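Local coordinates for protein putative ADP-Ribosyltransferase Scabin (Streptomyces scabiei 87.22, PDB 5EWY) that probably transfers ADP-ribose from NAD+ to DNA, as a toxin of a plant-pathogenic bacterium, and is held here with an inhibitor bound, at residues V57-E60 with R61-P64; D79-G82 with P83-F87; G141-V145 with N146-G150; G165-T169 with E170-G174. One frame throughout, in Å; residues are numbered along the deposited sequence.

Contact 1: V57-E60 with R61-P64; sequences VDVE and RITP
Arg-61 reaches back past Asp-58, three residues earlier in the same turn. Its methylene carbons do the touching: CD of Arg-61 lies 3.1 Å from OD2 of Asp-58. The two side chains cross at about a right angle. The carboxylate and guanidinium planes are 69° apart, and OD2 of Asp-58 stays 4.5 Å from NE of Arg-61. This is beyond salt-bridge distance. The guanidinium goes on to the carbonyl of Ile-97, where NH1 makes a hydrogen bond.

Asp-58 has its CG anti to the backbone N (chi1 -180°), which turns OD1 back over the chain. OD1 accepts from N of Glu-60 at 3.1 Å, closing an Asx turn. The carbonyl O of Asp-58 takes N of Arg-61 at 3.0 Å. One step on, O of Val-59 takes N of Ile-62, and this pair of bonds winds a short 3-10 turn.

Ile-62 is the buried member. Its CD1 lies beside CG1 of Val-59 at 4.1 Å, both side chains pointing the same way, and Ile-62 also packs on Pro-164. The carboxylate thus closes the turn through OD1, while its charge probably gives the arginine only a loose electrostatic pull.

Contact 2: D79-G82 with P83-F87; sequences DSRG and PAVVF
Val-85 and Val-86 both direct their backbone N-H groups at the carbonyl O of Gly-82. The bond from N of Val-86 is 3.1 Å long and nearly straight at 170°. The one from N of Val-85 to the same oxygen is 3.0 Å but bent, and it is weak. A further backbone bond, from N of Phe-87 to O of Pro-83, carries the helix on. Before the turn, OD1 of Asp-79 accepts from N of Arg-81 at 2.9 Å, from above the carboxylate plane. This is an Asx turn. OD2 of Asp-79 has its own partner in a salt bridge with Arg-77, a residue of the inhibitor pocket. NH2 of Arg-81 bonds to OE1 of Gln-89, further along the helix.

Gly-82 is the N-cap of helix 83-89, and Pro-83 is its first residue. Proline suits the first turn, where a backbone N-H has no acceptor within the helix. The loop 79-82 joins strand 75-79 to the helix in the ADP-ribosyltransferase fold.

The remaining contacts are van der Waals. Arg-81 bends at chi3 (78°) and crosses Val-85 at about a right angle, bringing NH2 of Arg-81 to 3.2 Å from CG1 of Val-85. CB of Pro-83 sits 3.8 Å above one face of the Phe-87 ring, offset toward its rim. CG2 of Val-86 lies 3.7 Å from O of Gly-82, and its side chain packs on Tyr-135 and Phe-91.

Contact 3: G141-V145 with N146-G150; sequences GGVDV and NKTIG
Asp-144 caps the helix that starts just after it. Its OD1 accepts from the backbone N of Lys-147 at 3.1 Å, met from above the carboxylate plane. The carbonyl O of Asp-144 is gripped twice by Thr-148. OG1 of Thr-148 donates to it at 2.7 Å, and N of Thr-148 at 3.0 Å. The amide comes in close to the carbonyl plane, tilted 15° from it, while the hydroxyl comes from above. N of Ile-149 bonds to O of Val-145 at 2.8 Å.

The chain of Lys-147 runs over the carboxylate, with CE 3.5 Å from OD2 of Asp-144. NZ of Lys-147 stays 4.6 Å from that oxygen, so the opposite charges are near but not bridged. CG1 of Val-145 packs beside CD1 of Ile-149 at 3.8 Å, the two side chains pointing the same way.

Several groups hold this shell in place. CG of Asp-144 is anti to its N (chi1 -174°), which carries OD1 back to the helix start. A water joins OD1 to N of Asn-146. OD2 of Asp-144 bonds to the hydroxyl of Tyr-120, OG1 of Thr-148 also bonds to N of Val-67, and the amide of Asn-146 is tied down by His-153 and the carbonyl of Ala-156.

Strand 143-144 pairs with strand 160-164 and leads straight into helix 145-149. Val-143, Val-145, Thr-148 and Ile-149 pack against helix 103-108.

Contact 4: G165-T169 with E170-G174; sequences GGIRT and EFVIG
Phe-171 carries CG of Glu-170 over the centre of one ring face, 3.5 Å above the plane. At the ring edge, near its plane, lies the guanidinium of Arg-168, whose NH2 is 3.6 Å from CE2 of Phe-171. The two planes are 65° apart, and CE2 lies over one face of the guanidinium. Trp-199 meets the same ring edge-to-face.

At the guanidinium edge, in its plane, sits OE2 of Glu-170. NE of Arg-168 donates to it at 2.9 Å, almost straight at 176°, in a salt bridge. The donor stands above the carboxylate plane. Glu-170 holds its CG between the backbone N and carbonyl carbon (chi1 68°), which folds the chain back over the ring toward the arginine.

Backbone bonds from N of Phe-171 to O of Arg-168, and from N of Val-172 to O of Thr-169, form a 3-10 turn that feeds into strand 172-179. There Ile-173 and Gly-174 both face Tyr-136 in a classic beta bulge. CG2 of Ile-167 touches CB of Phe-171 at 3.8 Å.

NH1 of Arg-168 also bonds to the carbonyls of His-50 and Ala-52. Glu-170 has Glu-197 close by, a like charge. The arginine probably stabilises the ionised form of Glu-170 against that neighbour.

Overall arrangement
Along the chain the four contacts follow one another, contact 1 to contact 4, without overlap. Contacts 2 and 4 lie about 11 Å apart, centre to centre. They touch where Phe-87 of helix 83-89 meets Thr-169, Val-172 and Gly-174, against the four-stranded sheet. Contacts 1 and 3 are about 13 Å apart by centres and meet through Pro-64 on Thr-148 and Ile-149, beside the three-stranded sheet. Contact 4 also reaches contact 1, where Gly-165 packs on Val-57. Contacts 2 and 3 stand about 25 Å apart between centres. The side chains of Arg-81 and Val-145 each come to about 7 Å from the inhibitor, whose pocket takes Arg-77 from one sheet and Ser-117 from the other.

Contact 1: V57-E60 with R61-P64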
ATOM      1  N   VAL A  57       3.677   5.175 -14.503  1.00 35.07           N
ATOM      2  CA  VAL A  57       2.739   4.067 -14.554  1.00 38.67           C
ATOM      3  C   VAL A  57       1.643   4.382 -15.559  1.00 35.97           C
ATOM      4  O   VAL A  57       1.184   5.526 -15.677  1.00 39.36           O
ATOM      5  CB  VAL A  57       2.171   3.776 -13.156  1.00 32.11           C
ATOM      6  CG1 VAL A  57       1.444   5.008 -12.579  1.00 32.41           C
ATOM      7  CG2 VAL A  57       1.258   2.562 -13.212  1.00 33.11           C
ATOM      8  N   ASP A  58       1.216   3.359 -16.288  1.00 38.53           N
ATOM      9  CA  ASP A  58       0.229   3.500 -17.353  1.00 42.92           C
ATOM     10  C   ASP A  58      -1.081   2.872 -16.888  1.00 38.76           C
ATOM     11  O   ASP A  58      -1.272   1.657 -16.997  1.00 38.34           O
ATOM     12  CB  ASP A  58       0.731   2.846 -18.633  1.00 53.02           C
ATOM     13  CG  ASP A  58      -0.257   2.975 -19.770  1.00 56.47           C
ATOM     14  OD1 ASP A  58      -1.298   3.642 -19.575  1.00 46.58           O
ATOM     15  OD2 ASP A  58       0.015   2.420 -20.859  1.00 61.56           O
ATOM     16  N   VAL A  59      -1.996   3.721 -16.415  1.00 35.50           N
ATOM     17  CA  VAL A  59      -3.266   3.262 -15.854  1.00 36.00           C
ATOM     18  C   VAL A  59      -4.073   2.474 -16.874  1.00 36.52           C
ATOM     19  O   VAL A  59      -4.849   1.584 -16.506  1.00 39.18           O
ATOM     20  CB  VAL A  59      -4.049   4.471 -15.304  1.00 46.70           C
ATOM     21  CG1 VAL A  59      -5.495   4.104 -15.001  1.00 50.42           C
ATOM     22  CG2 VAL A  59      -3.371   5.012 -14.058  1.00 52.63           C
ATOM     23  N   GLU A  60      -3.934   2.791 -18.159  1.00 39.30           N
ATOM     24  CA  GLU A  60      -4.737   2.103 -19.158  1.00 40.66           C
ATOM     25  C   GLU A  60      -4.326   0.647 -19.330  1.00 38.45           C
ATOM     26  O   GLU A  60      -5.086  -0.128 -19.920  1.00 40.00           O
ATOM     27  CB  GLU A  60      -4.675   2.854 -20.491  1.00 44.97           C
ATOM     28  CG  GLU A  60      -5.404   4.194 -20.454  1.00 57.86           C
ATOM     29  CD  GLU A  60      -5.276   4.987 -21.746  1.00 79.43           C
ATOM     30  OE1 GLU A  60      -4.721   4.454 -22.730  1.00 87.93           O
ATOM     31  OE2 GLU A  60      -5.730   6.150 -21.775  1.00 84.16           O
ATOM     32  N   ARG A  61      -3.159   0.259 -18.824  1.00 35.69           N
ATOM     33  CA  ARG A  61      -2.692  -1.114 -18.930  1.00 38.40           C
ATOM     34  C   ARG A  61      -3.117  -1.983 -17.758  1.00 34.89           C
ATOM     35  O   ARG A  61      -2.862  -3.190 -17.779  1.00 36.20           O
ATOM     36  CB  ARG A  61      -1.169  -1.141 -19.047  1.00 39.34           C
ATOM     37  CG  ARG A  61      -0.673  -0.648 -20.399  1.00 42.74           C
ATOM     38  CD  ARG A  61       0.838  -0.541 -20.437  1.00 48.46           C
ATOM     39  NE  ARG A  61       1.492  -1.827 -20.206  1.00 46.52           N
ATOM     40  CZ  ARG A  61       2.781  -1.961 -19.906  1.00 45.54           C
ATOM     41  NH1 ARG A  61       3.556  -0.888 -19.791  1.00 49.31           N
ATOM     42  NH2 ARG A  61       3.295  -3.167 -19.704  1.00 48.18           N
ATOM     43  N   ILE A  62      -3.760  -1.410 -16.745  1.00 31.74           N
ATOM     44  CA  ILE A  62      -4.223  -2.208 -15.618  1.00 29.89           C
ATOM     45  C   ILE A  62      -5.309  -3.155 -16.098  1.00 36.10           C
ATOM     46  O   ILE A  62      -6.241  -2.749 -16.806  1.00 37.15           O
ATOM     47  CB  ILE A  62      -4.745  -1.307 -14.490  1.00 29.51           C
ATOM     48  CG1 ILE A  62      -3.632  -0.416 -13.945  1.00 30.05           C
ATOM     49  CG2 ILE A  62      -5.343  -2.148 -13.380  1.00 29.60           C
ATOM     50  CD1 ILE A  62      -4.146   0.715 -13.078  1.00 31.53           C
ATOM     51  N   THR A  63      -5.186  -4.424 -15.725  1.00 34.98           N
ATOM     52  CA  THR A  63      -6.226  -5.404 -15.990  1.00 31.09           C
ATOM     53  C   THR A  63      -6.486  -6.202 -14.724  1.00 29.70           C
ATOM     54  O   THR A  63      -5.588  -6.371 -13.906  1.00 30.44           O
ATOM     55  CB  THR A  63      -5.857  -6.373 -17.156  1.00 34.48           C
ATOM     56  OG1 THR A  63      -4.626  -7.059 -16.877  1.00 35.09           O
ATOM     57  CG2 THR A  63      -5.711  -5.612 -18.451  1.00 41.58           C
ATOM     58  N   PRO A  64      -7.730  -6.648 -14.518  1.00 32.81           N
ATOM     59  CA  PRO A  64      -8.922  -6.222 -15.244  1.00 34.65           C
ATOM     60  C   PRO A  64      -9.260  -4.779 -14.883  1.00 32.21           C
ATOM     61  O   PRO A  64      -8.492  -4.150 -14.153  1.00 33.17           O
ATOM     62  CB  PRO A  64     -10.002  -7.182 -14.741  1.00 41.24           C
ATOM     63  CG  PRO A  64      -9.552  -7.596 -13.411  1.00 41.17           C
ATOM     64  CD  PRO A  64      -8.051  -7.601 -13.440  1.00 36.97           C
TER

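Contact 2: D79-G82 with P83-F87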
ATOM      1  N   ASP A  79       7.064  -4.447   5.257  1.00 17.27           N
ATOM      2  CA  ASP A  79       8.205  -4.370   4.353  1.00 17.82           C
ATOM      3  C   ASP A  79       9.471  -4.573   5.170  1.00 21.23           C
ATOM      4  O   ASP A  79       9.611  -4.030   6.267  1.00 26.04           O
ATOM      5  CB  ASP A  79       8.195  -3.009   3.633  1.00 19.59           C
ATOM      6  CG  ASP A  79       8.937  -3.016   2.321  1.00 20.90           C
ATOM      7  OD1 ASP A  79      10.024  -3.646   2.239  1.00 23.86           O
ATOM      8  OD2 ASP A  79       8.440  -2.381   1.355  1.00 20.04           O
ATOM      9  N   SER A  80      10.400  -5.354   4.623  1.00 20.71           N
ATOM     10  CA  SER A  80      11.701  -5.514   5.267  1.00 24.24           C
ATOM     11  C   SER A  80      12.596  -4.297   5.064  1.00 20.70           C
ATOM     12  O   SER A  80      13.588  -4.143   5.786  1.00 24.85           O
ATOM     13  CB  SER A  80      12.409  -6.751   4.716  1.00 23.94           C
ATOM     14  OG  SER A  80      12.481  -6.685   3.308  1.00 26.04           O
ATOM     15  N   ARG A  81      12.272  -3.442   4.101  1.00 21.96           N
ATOM     16  CA  ARG A  81      13.095  -2.274   3.841  1.00 22.76           C
ATOM     17  C   ARG A  81      12.900  -1.241   4.926  1.00 23.58           C
ATOM     18  O   ARG A  81      11.792  -1.057   5.416  1.00 22.39           O
ATOM     19  CB  ARG A  81      12.748  -1.701   2.482  1.00 23.23           C
ATOM     20  CG  ARG A  81      13.217  -2.670   1.386  1.00 29.04           C
ATOM     21  CD  ARG A  81      12.746  -2.199   0.054  1.00 34.13           C
ATOM     22  NE  ARG A  81      13.597  -1.117  -0.413  1.00 28.99           N
ATOM     23  CZ  ARG A  81      13.162  -0.038  -1.048  1.00 33.39           C
ATOM     24  NH1 ARG A  81      11.864   0.120  -1.301  1.00 30.80           N
ATOM     25  NH2 ARG A  81      14.028   0.890  -1.431  1.00 39.26           N
ATOM     26  N   GLY A  82      13.976  -0.569   5.290  1.00 25.75           N
ATOM     27  CA  GLY A  82      13.988   0.246   6.481  1.00 27.29           C
ATOM     28  C   GLY A  82      13.502   1.656   6.239  1.00 23.79           C
ATOM     29  O   GLY A  82      13.492   2.166   5.112  1.00 22.63           O
ATOM     30  N   PRO A  83      13.095   2.317   7.325  1.00 24.14           N
ATOM     31  CA  PRO A  83      12.474   3.641   7.188  1.00 25.22           C
ATOM     32  C   PRO A  83      13.402   4.715   6.674  1.00 25.20           C
ATOM     33  O   PRO A  83      12.932   5.671   6.052  1.00 26.51           O
ATOM     34  CB  PRO A  83      11.971   3.961   8.603  1.00 30.16           C
ATOM     35  CG  PRO A  83      12.712   3.062   9.500  1.00 28.63           C
ATOM     36  CD  PRO A  83      13.079   1.830   8.714  1.00 28.88           C
ATOM     37  N   ALA A  84      14.709   4.611   6.886  1.00 24.04           N
ATOM     38  CA  ALA A  84      15.570   5.627   6.300  1.00 26.16           C
ATOM     39  C   ALA A  84      15.385   5.676   4.788  1.00 31.07           C
ATOM     40  O   ALA A  84      15.397   6.753   4.184  1.00 34.71           O
ATOM     41  CB  ALA A  84      17.028   5.378   6.674  1.00 30.22           C
ATOM     42  N   VAL A  85      15.164   4.515   4.168  1.00 25.67           N
ATOM     43  CA  VAL A  85      14.996   4.439   2.724  1.00 24.75           C
ATOM     44  C   VAL A  85      13.577   4.824   2.328  1.00 24.86           C
ATOM     45  O   VAL A  85      13.368   5.638   1.420  1.00 25.80           O
ATOM     46  CB  VAL A  85      15.332   3.007   2.258  1.00 27.88           C
ATOM     47  CG1 VAL A  85      15.131   2.887   0.755  1.00 32.17           C
ATOM     48  CG2 VAL A  85      16.758   2.613   2.687  1.00 32.64           C
ATOM     49  N   VAL A  86      12.581   4.234   2.991  1.00 22.01           N
ATOM     50  CA  VAL A  86      11.190   4.489   2.632  1.00 22.48           C
ATOM     51  C   VAL A  86      10.807   5.946   2.880  1.00 22.38           C
ATOM     52  O   VAL A  86      10.107   6.554   2.071  1.00 21.89           O
ATOM     53  CB  VAL A  86      10.269   3.528   3.389  1.00 19.90           C
ATOM     54  CG1 VAL A  86       8.800   3.876   3.161  1.00 20.11           C
ATOM     55  CG2 VAL A  86      10.502   2.108   2.960  1.00 21.94           C
ATOM     56  N   PHE A  87      11.266   6.537   3.977  1.00 22.88           N
ATOM     57  CA  PHE A  87      10.889   7.927   4.208  1.00 23.37           C
ATOM     58  C   PHE A  87      11.543   8.854   3.191  1.00 26.48           C
ATOM     59  O   PHE A  87      10.990   9.906   2.874  1.00 27.94           O
ATOM     60  CB  PHE A  87      11.252   8.359   5.626  1.00 25.25           C
ATOM     61  CG  PHE A  87      10.467   7.668   6.706  1.00 21.76           C
ATOM     62  CD1 PHE A  87       9.364   6.864   6.424  1.00 20.26           C
ATOM     63  CD2 PHE A  87      10.823   7.859   8.032  1.00 23.90           C
ATOM     64  CE1 PHE A  87       8.655   6.222   7.456  1.00 20.71           C
ATOM     65  CE2 PHE A  87      10.107   7.238   9.048  1.00 25.04           C
ATOM     66  CZ  PHE A  87       9.035   6.437   8.765  1.00 20.59           C
TER

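Contact 3: G141-V145 with N146-G150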
ATOM      1  N   GLY A 141      -6.635   6.858  -3.061  1.00 21.83           N
ATOM      2  CA  GLY A 141      -6.720   5.992  -4.229  1.00 26.01           C
ATOM      3  C   GLY A 141      -6.270   4.573  -3.982  1.00 21.64           C
ATOM      4  O   GLY A 141      -6.531   3.983  -2.931  1.00 19.27           O
ATOM      5  N   GLY A 142      -5.585   4.016  -4.975  1.00 21.52           N
ATOM      6  CA  GLY A 142      -5.245   2.599  -4.930  1.00 20.42           C
ATOM      7  C   GLY A 142      -6.339   1.739  -5.523  1.00 21.55           C
ATOM      8  O   GLY A 142      -7.515   2.099  -5.556  1.00 22.84           O
ATOM      9  N   VAL A 143      -5.927   0.609  -6.080  1.00 21.30           N
ATOM     10  CA  VAL A 143      -6.860  -0.359  -6.643  1.00 20.91           C
ATOM     11  C   VAL A 143      -7.267  -1.331  -5.539  1.00 20.69           C
ATOM     12  O   VAL A 143      -6.420  -2.015  -4.956  1.00 19.87           O
ATOM     13  CB  VAL A 143      -6.226  -1.113  -7.822  1.00 23.64           C
ATOM     14  CG1 VAL A 143      -7.213  -2.122  -8.367  1.00 25.89           C
ATOM     15  CG2 VAL A 143      -5.766  -0.146  -8.919  1.00 25.35           C
ATOM     16  N   ASP A 144      -8.563  -1.417  -5.260  1.00 20.72           N
ATOM     17  CA  ASP A 144      -9.063  -2.364  -4.270  1.00 21.35           C
ATOM     18  C   ASP A 144      -9.074  -3.747  -4.912  1.00 24.25           C
ATOM     19  O   ASP A 144      -9.865  -4.023  -5.816  1.00 24.02           O
ATOM     20  CB  ASP A 144     -10.445  -1.936  -3.776  1.00 23.19           C
ATOM     21  CG  ASP A 144     -10.953  -2.808  -2.648  1.00 21.77           C
ATOM     22  OD1 ASP A 144     -10.849  -4.043  -2.764  1.00 21.24           O
ATOM     23  OD2 ASP A 144     -11.469  -2.275  -1.642  1.00 22.62           O
ATOM     24  N   VAL A 145      -8.172  -4.618  -4.455  1.00 20.41           N
ATOM     25  CA  VAL A 145      -7.950  -5.879  -5.150  1.00 21.50           C
ATOM     26  C   VAL A 145      -9.207  -6.735  -5.127  1.00 20.62           C
ATOM     27  O   VAL A 145      -9.636  -7.254  -6.160  1.00 23.22           O
ATOM     28  CB  VAL A 145      -6.737  -6.617  -4.568  1.00 21.38           C
ATOM     29  CG1 VAL A 145      -6.671  -8.081  -5.078  1.00 24.80           C
ATOM     30  CG2 VAL A 145      -5.464  -5.909  -4.954  1.00 21.78           C
ATOM     31  N   ASN A 146      -9.795  -6.934  -3.949  1.00 21.24           N
ATOM     32  CA  ASN A 146     -10.945  -7.829  -3.874  1.00 21.78           C
ATOM     33  C   ASN A 146     -12.158  -7.272  -4.619  1.00 23.96           C
ATOM     34  O   ASN A 146     -12.955  -8.049  -5.159  1.00 28.79           O
ATOM     35  CB  ASN A 146     -11.289  -8.160  -2.429  1.00 22.94           C
ATOM     36  CG  ASN A 146     -10.255  -9.034  -1.776  1.00 23.80           C
ATOM     37  OD1 ASN A 146      -9.270  -9.455  -2.408  1.00 24.07           O
ATOM     38  ND2 ASN A 146     -10.459  -9.322  -0.503  1.00 23.27           N
ATOM     39  N   LYS A 147     -12.307  -5.946  -4.685  1.00 23.81           N
ATOM     40  CA  LYS A 147     -13.392  -5.380  -5.479  1.00 27.69           C
ATOM     41  C   LYS A 147     -13.133  -5.536  -6.970  1.00 29.25           C
ATOM     42  O   LYS A 147     -14.081  -5.565  -7.764  1.00 32.88           O
ATOM     43  CB  LYS A 147     -13.593  -3.900  -5.148  1.00 26.20           C
ATOM     44  CG  LYS A 147     -14.169  -3.643  -3.778  1.00 31.01           C
ATOM     45  CD  LYS A 147     -14.450  -2.159  -3.583  1.00 44.40           C
ATOM     46  CE  LYS A 147     -14.866  -1.836  -2.156  1.00 67.75           C
ATOM     47  NZ  LYS A 147     -16.042  -2.638  -1.731  1.00 89.89           N
ATOM     48  N   THR A 148     -11.864  -5.612  -7.364  1.00 26.92           N
ATOM     49  CA  THR A 148     -11.463  -5.727  -8.762  1.00 24.58           C
ATOM     50  C   THR A 148     -11.444  -7.165  -9.256  1.00 30.24           C
ATOM     51  O   THR A 148     -11.899  -7.421 -10.371  1.00 31.69           O
ATOM     52  CB  THR A 148     -10.079  -5.090  -8.927  1.00 24.38           C
ATOM     53  OG1 THR A 148     -10.159  -3.721  -8.519  1.00 24.29           O
ATOM     54  CG2 THR A 148      -9.573  -5.156 -10.358  1.00 29.22           C
ATOM     55  N   ILE A 149     -10.942  -8.111  -8.459  1.00 27.35           N
ATOM     56  CA  ILE A 149     -10.847  -9.504  -8.895  1.00 32.44           C
ATOM     57  C   ILE A 149     -11.742 -10.450  -8.105  1.00 34.38           C
ATOM     58  O   ILE A 149     -11.718 -11.663  -8.366  1.00 37.87           O
ATOM     59  CB  ILE A 149      -9.393 -10.017  -8.936  1.00 30.33           C
ATOM     60  CG1 ILE A 149      -8.818 -10.178  -7.518  1.00 30.47           C
ATOM     61  CG2 ILE A 149      -8.528  -9.100  -9.824  1.00 32.07           C
ATOM     62  CD1 ILE A 149      -7.458 -10.875  -7.469  1.00 29.84           C
ATOM     63  N   GLY A 150     -12.541  -9.950  -7.171  1.00 33.23           N
ATOM     64  CA  GLY A 150     -13.382 -10.804  -6.356  1.00 37.66           C
ATOM     65  C   GLY A 150     -12.749 -11.122  -5.014  1.00 31.92           C
ATOM     66  O   GLY A 150     -11.566 -10.873  -4.766  1.00 31.09           O
TER
HETATM   67  O   HOH W   1      -9.190  -5.742  -1.351  1.00 20.26           O

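Contact 4: G165-T169 with E170-G174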
ATOM      1  N   GLY A 165       2.163   2.672  -9.587  1.00 25.41           N
ATOM      2  CA  GLY A 165       3.160   3.707  -9.469  1.00 26.01           C
ATOM      3  C   GLY A 165       3.665   3.906  -8.064  1.00 22.21           C
ATOM      4  O   GLY A 165       4.495   4.797  -7.842  1.00 25.53           O
ATOM      5  N   GLY A 166       3.207   3.096  -7.119  1.00 21.97           N
ATOM      6  CA  GLY A 166       3.639   3.219  -5.743  1.00 20.28           C
ATOM      7  C   GLY A 166       3.060   4.429  -5.044  1.00 20.60           C
ATOM      8  O   GLY A 166       1.967   4.900  -5.360  1.00 21.88           O
ATOM      9  N   ILE A 167       3.798   4.888  -4.036  1.00 21.21           N
ATOM     10  CA  ILE A 167       3.276   5.808  -3.022  1.00 19.71           C
ATOM     11  C   ILE A 167       4.380   6.775  -2.632  1.00 22.03           C
ATOM     12  O   ILE A 167       5.424   6.356  -2.109  1.00 21.86           O
ATOM     13  CB  ILE A 167       2.818   5.047  -1.769  1.00 20.20           C
ATOM     14  CG1 ILE A 167       1.833   3.918  -2.116  1.00 20.69           C
ATOM     15  CG2 ILE A 167       2.188   6.026  -0.756  1.00 19.61           C
ATOM     16  CD1 ILE A 167       1.580   2.997  -0.955  1.00 20.87           C
ATOM     17  N   ARG A 168       4.137   8.073  -2.833  1.00 22.36           N
ATOM     18  CA  ARG A 168       5.101   9.095  -2.446  1.00 22.67           C
ATOM     19  C   ARG A 168       5.254   9.151  -0.931  1.00 21.78           C
ATOM     20  O   ARG A 168       4.326   8.848  -0.177  1.00 20.31           O
ATOM     21  CB  ARG A 168       4.650  10.473  -2.947  1.00 26.94           C
ATOM     22  CG  ARG A 168       4.745  10.638  -4.452  1.00 29.22           C
ATOM     23  CD  ARG A 168       4.796  12.102  -4.855  1.00 38.60           C
ATOM     24  NE  ARG A 168       3.532  12.793  -4.607  1.00 38.78           N
ATOM     25  CZ  ARG A 168       2.439  12.652  -5.352  1.00 54.90           C
ATOM     26  NH1 ARG A 168       2.438  11.826  -6.392  1.00 47.15           N
ATOM     27  NH2 ARG A 168       1.338  13.332  -5.053  1.00 63.34           N
ATOM     28  N   THR A 169       6.418   9.630  -0.489  1.00 22.81           N
ATOM     29  CA  THR A 169       6.707   9.648   0.942  1.00 21.47           C
ATOM     30  C   THR A 169       5.732  10.538   1.718  1.00 23.64           C
ATOM     31  O   THR A 169       5.441  10.238   2.885  1.00 21.39           O
ATOM     32  CB  THR A 169       8.154  10.088   1.198  1.00 22.34           C
ATOM     33  OG1 THR A 169       8.409  10.065   2.610  1.00 24.91           O
ATOM     34  CG2 THR A 169       8.421  11.494   0.644  1.00 26.90           C
ATOM     35  N   GLU A 170       5.177  11.578   1.090  1.00 23.36           N
ATOM     36  CA  GLU A 170       4.249  12.461   1.809  1.00 22.54           C
ATOM     37  C   GLU A 170       3.018  11.702   2.294  1.00 22.70           C
ATOM     38  O   GLU A 170       2.272  12.232   3.133  1.00 22.12           O
ATOM     39  CB  GLU A 170       3.837  13.659   0.944  1.00 26.71           C
ATOM     40  CG  GLU A 170       2.968  13.323  -0.254  1.00 30.41           C
ATOM     41  CD  GLU A 170       2.747  14.495  -1.177  1.00 53.48           C
ATOM     42  OE1 GLU A 170       1.943  15.391  -0.824  1.00 47.53           O
ATOM     43  OE2 GLU A 170       3.386  14.509  -2.254  1.00 50.38           O
ATOM     44  N   PHE A 171       2.753  10.523   1.749  1.00 19.58           N
ATOM     45  CA  PHE A 171       1.595   9.720   2.142  1.00 18.81           C
ATOM     46  C   PHE A 171       1.942   8.579   3.077  1.00 18.88           C
ATOM     47  O   PHE A 171       1.066   7.767   3.407  1.00 19.79           O
ATOM     48  CB  PHE A 171       0.862   9.184   0.908  1.00 19.31           C
ATOM     49  CG  PHE A 171       0.455  10.251  -0.044  1.00 20.81           C
ATOM     50  CD1 PHE A 171      -0.525  11.181   0.294  1.00 20.89           C
ATOM     51  CD2 PHE A 171       1.076  10.375  -1.276  1.00 29.76           C
ATOM     52  CE1 PHE A 171      -0.883  12.181  -0.579  1.00 28.50           C
ATOM     53  CE2 PHE A 171       0.711  11.375  -2.149  1.00 29.04           C
ATOM     54  CZ  PHE A 171      -0.269  12.268  -1.809  1.00 28.04           C
ATOM     55  N   VAL A 172       3.197   8.484   3.501  1.00 18.48           N
ATOM     56  CA  VAL A 172       3.627   7.480   4.469  1.00 17.15           C
ATOM     57  C   VAL A 172       3.643   8.160   5.835  1.00 18.47           C
ATOM     58  O   VAL A 172       4.429   9.082   6.078  1.00 19.08           O
ATOM     59  CB  VAL A 172       4.994   6.891   4.105  1.00 19.93           C
ATOM     60  CG1 VAL A 172       5.428   5.909   5.181  1.00 21.29           C
ATOM     61  CG2 VAL A 172       4.909   6.207   2.742  1.00 20.62           C
ATOM     62  N   ILE A 173       2.765   7.706   6.735  1.00 17.50           N
ATOM     63  CA  ILE A 173       2.661   8.316   8.059  1.00 17.96           C
ATOM     64  C   ILE A 173       3.906   8.033   8.880  1.00 17.93           C
ATOM     65  O   ILE A 173       4.459   8.918   9.537  1.00 19.38           O
ATOM     66  CB  ILE A 173       1.435   7.787   8.814  1.00 17.52           C
ATOM     67  CG1 ILE A 173       0.133   7.997   8.052  1.00 19.92           C
ATOM     68  CG2 ILE A 173       1.377   8.456  10.163  1.00 18.46           C
ATOM     69  CD1 ILE A 173      -0.976   7.119   8.583  1.00 17.76           C
ATOM     70  N   GLY A 174       4.337   6.777   8.887  1.00 17.45           N
ATOM     71  CA  GLY A 174       5.351   6.321   9.824  1.00 18.55           C
ATOM     72  C   GLY A 174       5.429   4.813   9.793  1.00 17.52           C
ATOM     73  O   GLY A 174       4.899   4.179   8.883  1.00 16.80           O
TER